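Local coordinates for protein CD160 antigen (Homo sapiens, PDB 6NGG) that delivers stimulatory or inhibitory signals in NK and T cells as a membrane receptor for MHC class I molecules, and binds TNFRSF14 (HVEM) directly, at residues Ser75-Thr78 with Pro79-Gly83; Arg53-Asp57 with Pro58-Gly62. The protein carries 1 engineered substitution. All blocks are in the same frame, centred on the assembly; numbering follows the deposited sequence.

Interaction 1: residues Ser75-Thr78 with Pro79-Gly83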
ATOM      1  N   SER A  75     -14.998   0.501  -1.341  1.00 17.98           N
ATOM      2  CA  SER A  75     -16.129   0.920  -2.228  1.00 20.65           C
ATOM      3  C   SER A  75     -17.010   2.017  -1.582  1.00 20.97           C
ATOM      4  O   SER A  75     -17.518   2.881  -2.253  1.00 21.26           O
ATOM      5  CB  SER A  75     -17.003  -0.302  -2.546  1.00 23.64           C
ATOM      6  OG  SER A  75     -16.198  -1.292  -3.165  1.00 22.54           O
ATOM      7  N   GLN A  76     -17.206   1.919  -0.280  1.00 21.46           N
ATOM      8  CA  GLN A  76     -17.906   2.868   0.519  1.00 24.28           C
ATOM      9  C   GLN A  76     -17.192   2.951   1.877  1.00 22.04           C
ATOM     10  O   GLN A  76     -17.015   1.910   2.589  1.00 23.28           O
ATOM     11  CB  GLN A  76     -19.332   2.331   0.750  1.00 29.99           C
ATOM     12  CG  GLN A  76     -20.148   3.094   1.800  1.00 36.52           C
ATOM     13  CD  GLN A  76     -20.941   4.224   1.203  1.00 40.82           C
ATOM     14  OE1 GLN A  76     -21.865   3.979   0.416  1.00 48.10           O
ATOM     15  NE2 GLN A  76     -20.604   5.464   1.561  1.00 44.75           N
ATOM     16  N   VAL A  77     -16.789   4.128   2.265  1.00 18.13           N
ATOM     17  CA  VAL A  77     -16.081   4.292   3.531  1.00 19.67           C
ATOM     18  C   VAL A  77     -17.094   4.223   4.695  1.00 22.28           C
ATOM     19  O   VAL A  77     -18.052   4.949   4.721  1.00 20.53           O
ATOM     20  CB  VAL A  77     -15.270   5.608   3.568  1.00 19.61           C
ATOM     21  CG1 VAL A  77     -14.516   5.804   4.878  1.00 20.14           C
ATOM     22  CG2 VAL A  77     -14.202   5.577   2.474  1.00 19.76           C
ATOM     23  N   THR A  78     -16.877   3.332   5.621  1.00 21.72           N
ATOM     24  CA  THR A  78     -17.657   3.243   6.889  1.00 24.52           C
ATOM     25  C   THR A  78     -16.767   3.423   8.140  1.00 24.09           C
ATOM     26  O   THR A  78     -15.519   3.608   8.039  1.00 21.35           O
ATOM     27  CB  THR A  78     -18.303   1.848   6.971  1.00 26.52           C
ATOM     28  OG1 THR A  78     -17.297   0.866   7.320  1.00 28.17           O
ATOM     29  CG2 THR A  78     -19.004   1.493   5.667  1.00 25.75           C
ATOM     30  N   PRO A  79     -17.374   3.357   9.339  1.00 23.87           N
ATOM     31  CA  PRO A  79     -16.559   3.454  10.549  1.00 23.17           C
ATOM     32  C   PRO A  79     -15.528   2.364  10.685  1.00 20.60           C
ATOM     33  O   PRO A  79     -14.492   2.579  11.248  1.00 21.58           O
ATOM     34  CB  PRO A  79     -17.619   3.410  11.685  1.00 26.87           C
ATOM     35  CG  PRO A  79     -18.876   3.950  11.039  1.00 26.66           C
ATOM     36  CD  PRO A  79     -18.813   3.281   9.681  1.00 27.09           C
ATOM     37  N   LEU A  80     -15.781   1.189  10.126  1.00 21.51           N
ATOM     38  CA  LEU A  80     -14.787   0.162  10.053  1.00 21.59           C
ATOM     39  C   LEU A  80     -13.456   0.658   9.483  1.00 19.62           C
ATOM     40  O   LEU A  80     -12.452   0.101   9.797  1.00 15.93           O
ATOM     41  CB  LEU A  80     -15.263  -0.985   9.162  1.00 23.87           C
ATOM     42  CG  LEU A  80     -15.053  -2.455   9.508  1.00 26.62           C
ATOM     43  CD1 LEU A  80     -15.153  -2.824  10.973  1.00 25.13           C
ATOM     44  CD2 LEU A  80     -16.184  -3.154   8.715  1.00 27.41           C
ATOM     45  N   HIS A  81     -13.484   1.620   8.583  1.00 17.13           N
ATOM     46  CA  HIS A  81     -12.235   2.088   7.927  1.00 17.52           C
ATOM     47  C   HIS A  81     -11.430   3.176   8.631  1.00 17.62           C
ATOM     48  O   HIS A  81     -10.341   3.526   8.147  1.00 18.54           O
ATOM     49  CB  HIS A  81     -12.544   2.518   6.477  1.00 17.27           C
ATOM     50  CG  HIS A  81     -13.167   1.446   5.684  1.00 18.80           C
ATOM     51  ND1 HIS A  81     -14.509   1.440   5.400  1.00 18.68           N
ATOM     52  CD2 HIS A  81     -12.673   0.279   5.223  1.00 20.28           C
ATOM     53  CE1 HIS A  81     -14.815   0.334   4.761  1.00 20.97           C
ATOM     54  NE2 HIS A  81     -13.713  -0.375   4.613  1.00 21.21           N
ATOM     55  N   SER A  82     -11.995   3.772   9.678  1.00 18.87           N
ATOM     56  CA  SER A  82     -11.322   4.765  10.482  1.00 17.78           C
ATOM     57  C   SER A  82     -10.154   4.097  11.132  1.00 16.81           C
ATOM     58  O   SER A  82     -10.324   3.102  11.757  1.00 16.34           O
ATOM     59  CB  SER A  82     -12.193   5.245  11.657  1.00 18.77           C
ATOM     60  OG  SER A  82     -13.045   6.215  11.252  1.00 22.44           O
ATOM     61  N   GLY A  83      -8.997   4.702  11.027  1.00 15.44           N
ATOM     62  CA  GLY A  83      -7.776   4.271  11.734  1.00 15.95           C
ATOM     63  C   GLY A  83      -6.524   4.701  11.016  1.00 15.69           C
ATOM     64  O   GLY A  83      -6.595   5.505  10.082  1.00 15.01           O
TER
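H81 folds its imidazole back along the preceding backbone, its ring edge meeting T78 while its CB approaches the side chain of V77. The ring is held through ND1, which accepts the T78 N-H (T78 N to H81 ND1, 3.0 Å). With an N-H...ND1 angle of 172° and the donor only 4° out of the ring plane, this bond is nearly straight and fixes the rotation of the ring. The first torsion of H81 (chi1 -57°, CG beside its own backbone N) turns the imidazole back towards the start of the turn. A second bond runs between the same two residues in the reverse sense: H81 N donates to T78 O at 2.9 Å, the i+3 backbone bond that goes with the 3-10 segment P79-H81. T78 OG1 sits between its backbone N and carbonyl carbon, facing the turn, where L80 N makes a weak bond to it at 3.2 Å. Apolar contact is slight: V77 CG1 reaches H81 CB at 4.2 Å, the two side chains crossing obliquely. Separately, the ring carbon H81 CE1 lies 3.5 Å from the carbonyl oxygen Q76 O, which stands oblique to the ring. S82 N to P79 O, 3.2 Å, continues the turn.

The H81 carbonyl in turn receives the Y85 hydroxyl four residues on, the arrangement known as a tyrosine corner. The turn T78-H81 belongs to the E-F loop of the Ig V-type domain; Y85 lies in the strand that follows, 83-91, and S82 OG links the same corner to F107 N.

Since ND1 acts as acceptor for a backbone N-H, it should carry no proton in this state, which is consistent with a neutral imidazole protonated on NE2; a doubly protonated ring would probably have to give up this bond.

Interaction 2: residues Arg53-Asp57 with Pro58-Gly62; sequences RLKRD and PGIDG
This is a local van der Waals contact round a surface turn, in the long loop between strand 50-52 and strand 67-74, with I60 and L54 packing on side chains and carbonyls of the other arm. The CD1 end of I60 points back at the incoming chain and meets K55 O at 3.4 Å, K55 CG at 3.6 Å, and both D57 CB and D57 O at 3.7 Å. The approaches differ. K55 crosses I60 at about a right angle and touches it through CG; beyond that its chain, bent at chi3, leads away. D57 instead runs side by side with I60 in the same direction. The I60 torsion (chi1 -70°) sets CG1 beside the backbone N and leaves CG2 anti to it, on the L54 side.

The reversal itself is a type II beta turn from D57 to I60, with P58 and G59 at its corners. G59 supplies the positive phi of 84° that this turn type needs at its third position. The turn is wide, D57 O standing 3.8 Å from I60 N, and packing rather than backbone bonding joins the two arms. In an Ig V-type domain this region commonly carries the C'' and D edge strands; here residues 54-62 form neither helix nor strand.

Farther from the turn, L54 closes the gap between the arms with its two methyls: CD1 faces I60 CG2 at 4.2 Å, and CD2 lies 3.4 Å from G62 O. R56 points away from the turn, where its guanidinium is bonded to S68 OG through NH1 and to S67 O through NH2, while the G62 backbone pairs with Q69 of strand 67-74.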
ATOM      1  N   ARG A  53       2.272  -9.505  -4.901  1.00 19.76           N
ATOM      2  CA  ARG A  53       3.585  -9.748  -5.573  1.00 25.00           C
ATOM      3  C   ARG A  53       3.325  -9.607  -7.060  1.00 24.00           C
ATOM      4  O   ARG A  53       2.524 -10.309  -7.618  1.00 24.47           O
ATOM      5  CB  ARG A  53       4.133 -11.155  -5.283  1.00 27.11           C
ATOM      6  CG  ARG A  53       4.091 -11.556  -3.805  1.00 30.23           C
ATOM      7  CD  ARG A  53       4.290 -13.047  -3.553  1.00 34.27           C
ATOM      8  NE  ARG A  53       5.206 -13.263  -2.423  1.00 42.29           N
ATOM      9  CZ  ARG A  53       6.541 -13.106  -2.491  1.00 48.86           C
ATOM     10  NH1 ARG A  53       7.160 -12.742  -3.636  1.00 55.99           N
ATOM     11  NH2 ARG A  53       7.278 -13.313  -1.407  1.00 50.68           N
ATOM     12  N   LEU A  54       3.984  -8.677  -7.705  1.00 22.35           N
ATOM     13  CA  LEU A  54       3.571  -8.261  -9.019  1.00 24.44           C
ATOM     14  C   LEU A  54       4.389  -8.984 -10.078  1.00 28.74           C
ATOM     15  O   LEU A  54       5.617  -9.024 -10.009  1.00 27.73           O
ATOM     16  CB  LEU A  54       3.764  -6.739  -9.081  1.00 26.54           C
ATOM     17  CG  LEU A  54       2.912  -5.881  -9.997  1.00 26.81           C
ATOM     18  CD1 LEU A  54       1.415  -6.153  -9.929  1.00 27.28           C
ATOM     19  CD2 LEU A  54       3.268  -4.422  -9.692  1.00 29.38           C
ATOM     20  N   LYS A  55       3.740  -9.548 -11.084  1.00 30.78           N
ATOM     21  CA  LYS A  55       4.518 -10.109 -12.174  1.00 32.87           C
ATOM     22  C   LYS A  55       4.595  -9.067 -13.266  1.00 32.73           C
ATOM     23  O   LYS A  55       3.614  -8.330 -13.505  1.00 40.11           O
ATOM     24  CB  LYS A  55       3.949 -11.448 -12.636  1.00 40.46           C
ATOM     25  CG  LYS A  55       2.653 -11.400 -13.439  1.00 44.52           C
ATOM     26  CD  LYS A  55       2.004 -12.785 -13.497  1.00 50.69           C
ATOM     27  CE  LYS A  55       1.944 -13.495 -12.123  1.00 48.89           C
ATOM     28  NZ  LYS A  55       1.271 -14.818 -12.142  1.00 50.80           N
ATOM     29  N   ARG A  56       5.749  -8.999 -13.922  1.00 29.78           N
ATOM     30  CA  ARG A  56       6.169  -7.797 -14.692  1.00 30.17           C
ATOM     31  C   ARG A  56       6.066  -7.867 -16.212  1.00 31.05           C
ATOM     32  O   ARG A  56       6.651  -7.089 -16.928  1.00 33.00           O
ATOM     33  CB  ARG A  56       7.549  -7.422 -14.252  1.00 28.80           C
ATOM     34  CG  ARG A  56       7.467  -7.198 -12.717  1.00 29.52           C
ATOM     35  CD  ARG A  56       8.536  -6.324 -12.293  1.00 26.60           C
ATOM     36  NE  ARG A  56       8.332  -4.939 -12.596  1.00 24.71           N
ATOM     37  CZ  ARG A  56       7.740  -4.038 -11.793  1.00 25.92           C
ATOM     38  NH1 ARG A  56       7.140  -4.423 -10.666  1.00 29.97           N
ATOM     39  NH2 ARG A  56       7.700  -2.785 -12.140  1.00 21.73           N
ATOM     40  N   ASP A  57       5.172  -8.679 -16.674  1.00 28.37           N
ATOM     41  CA  ASP A  57       4.847  -8.695 -18.058  1.00 30.29           C
ATOM     42  C   ASP A  57       4.129  -7.371 -18.454  1.00 34.77           C
ATOM     43  O   ASP A  57       3.533  -6.646 -17.580  1.00 27.33           O
ATOM     44  CB  ASP A  57       3.983  -9.920 -18.304  1.00 31.63           C
ATOM     45  CG  ASP A  57       4.648 -11.176 -17.774  1.00 33.17           C
ATOM     46  OD1 ASP A  57       5.901 -11.223 -17.916  1.00 35.82           O
ATOM     47  OD2 ASP A  57       3.952 -12.012 -17.104  1.00 41.62           O
ATOM     48  N   PRO A  58       4.169  -7.056 -19.779  1.00 31.28           N
ATOM     49  CA  PRO A  58       3.332  -5.965 -20.247  1.00 27.84           C
ATOM     50  C   PRO A  58       1.827  -6.323 -20.164  1.00 29.02           C
ATOM     51  O   PRO A  58       1.414  -7.492 -20.127  1.00 27.69           O
ATOM     52  CB  PRO A  58       3.811  -5.768 -21.693  1.00 29.93           C
ATOM     53  CG  PRO A  58       4.249  -7.144 -22.149  1.00 26.94           C
ATOM     54  CD  PRO A  58       4.798  -7.812 -20.898  1.00 31.25           C
ATOM     55  N   GLY A  59       1.014  -5.305 -20.061  1.00 28.16           N
ATOM     56  CA  GLY A  59      -0.393  -5.506 -19.900  1.00 30.46           C
ATOM     57  C   GLY A  59      -0.890  -5.748 -18.493  1.00 30.57           C
ATOM     58  O   GLY A  59      -2.029  -6.107 -18.343  1.00 38.05           O
ATOM     59  N   ILE A  60      -0.087  -5.555 -17.472  1.00 27.75           N
ATOM     60  CA  ILE A  60      -0.561  -5.777 -16.096  1.00 27.35           C
ATOM     61  C   ILE A  60      -0.507  -4.439 -15.392  1.00 25.07           C
ATOM     62  O   ILE A  60       0.518  -3.750 -15.455  1.00 21.42           O
ATOM     63  CB  ILE A  60       0.326  -6.798 -15.399  1.00 30.05           C
ATOM     64  CG1 ILE A  60       0.110  -8.212 -16.015  1.00 30.35           C
ATOM     65  CG2 ILE A  60       0.102  -6.831 -13.879  1.00 31.66           C
ATOM     66  CD1 ILE A  60       1.342  -9.054 -15.865  1.00 32.39           C
ATOM     67  N   ASP A  61      -1.572  -4.094 -14.675  1.00 22.97           N
ATOM     68  CA  ASP A  61      -1.658  -2.780 -14.019  1.00 25.16           C
ATOM     69  C   ASP A  61      -0.672  -2.733 -12.845  1.00 22.07           C
ATOM     70  O   ASP A  61      -0.360  -3.745 -12.230  1.00 21.88           O
ATOM     71  CB  ASP A  61      -3.095  -2.502 -13.568  1.00 31.72           C
ATOM     72  CG  ASP A  61      -4.087  -2.366 -14.767  1.00 37.98           C
ATOM     73  OD1 ASP A  61      -3.770  -1.645 -15.777  1.00 37.47           O
ATOM     74  OD2 ASP A  61      -5.176  -3.004 -14.707  1.00 45.63           O
ATOM     75  N   GLY A  62      -0.101  -1.560 -12.615  1.00 19.21           N
ATOM     76  CA  GLY A  62       0.777  -1.298 -11.484  1.00 19.02           C
ATOM     77  C   GLY A  62       2.251  -1.458 -11.782  1.00 18.09           C
ATOM     78  O   GLY A  62       3.042  -1.243 -10.907  1.00 14.82           O
TER

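In the fold
Followed from the N terminus, the chain builds strands 3-11, 14-22, 31-37 and 50-52 before interaction 2 closes the turn in the loop that leaves the edge of the five-stranded sheet for the three-stranded one. Strand 67-74 then runs to the other end of the domain, where interaction 1 shapes the return to strand 83-91 of the five-stranded sheet. Both contacts are therefore local and in series, neither nested nor crossed, one on each connection of strand 67-74. The centres of interactions 1 and 2 are about 28 Å apart, on opposite sides of the chain's centre, and their nearest atoms are about 16 Å apart.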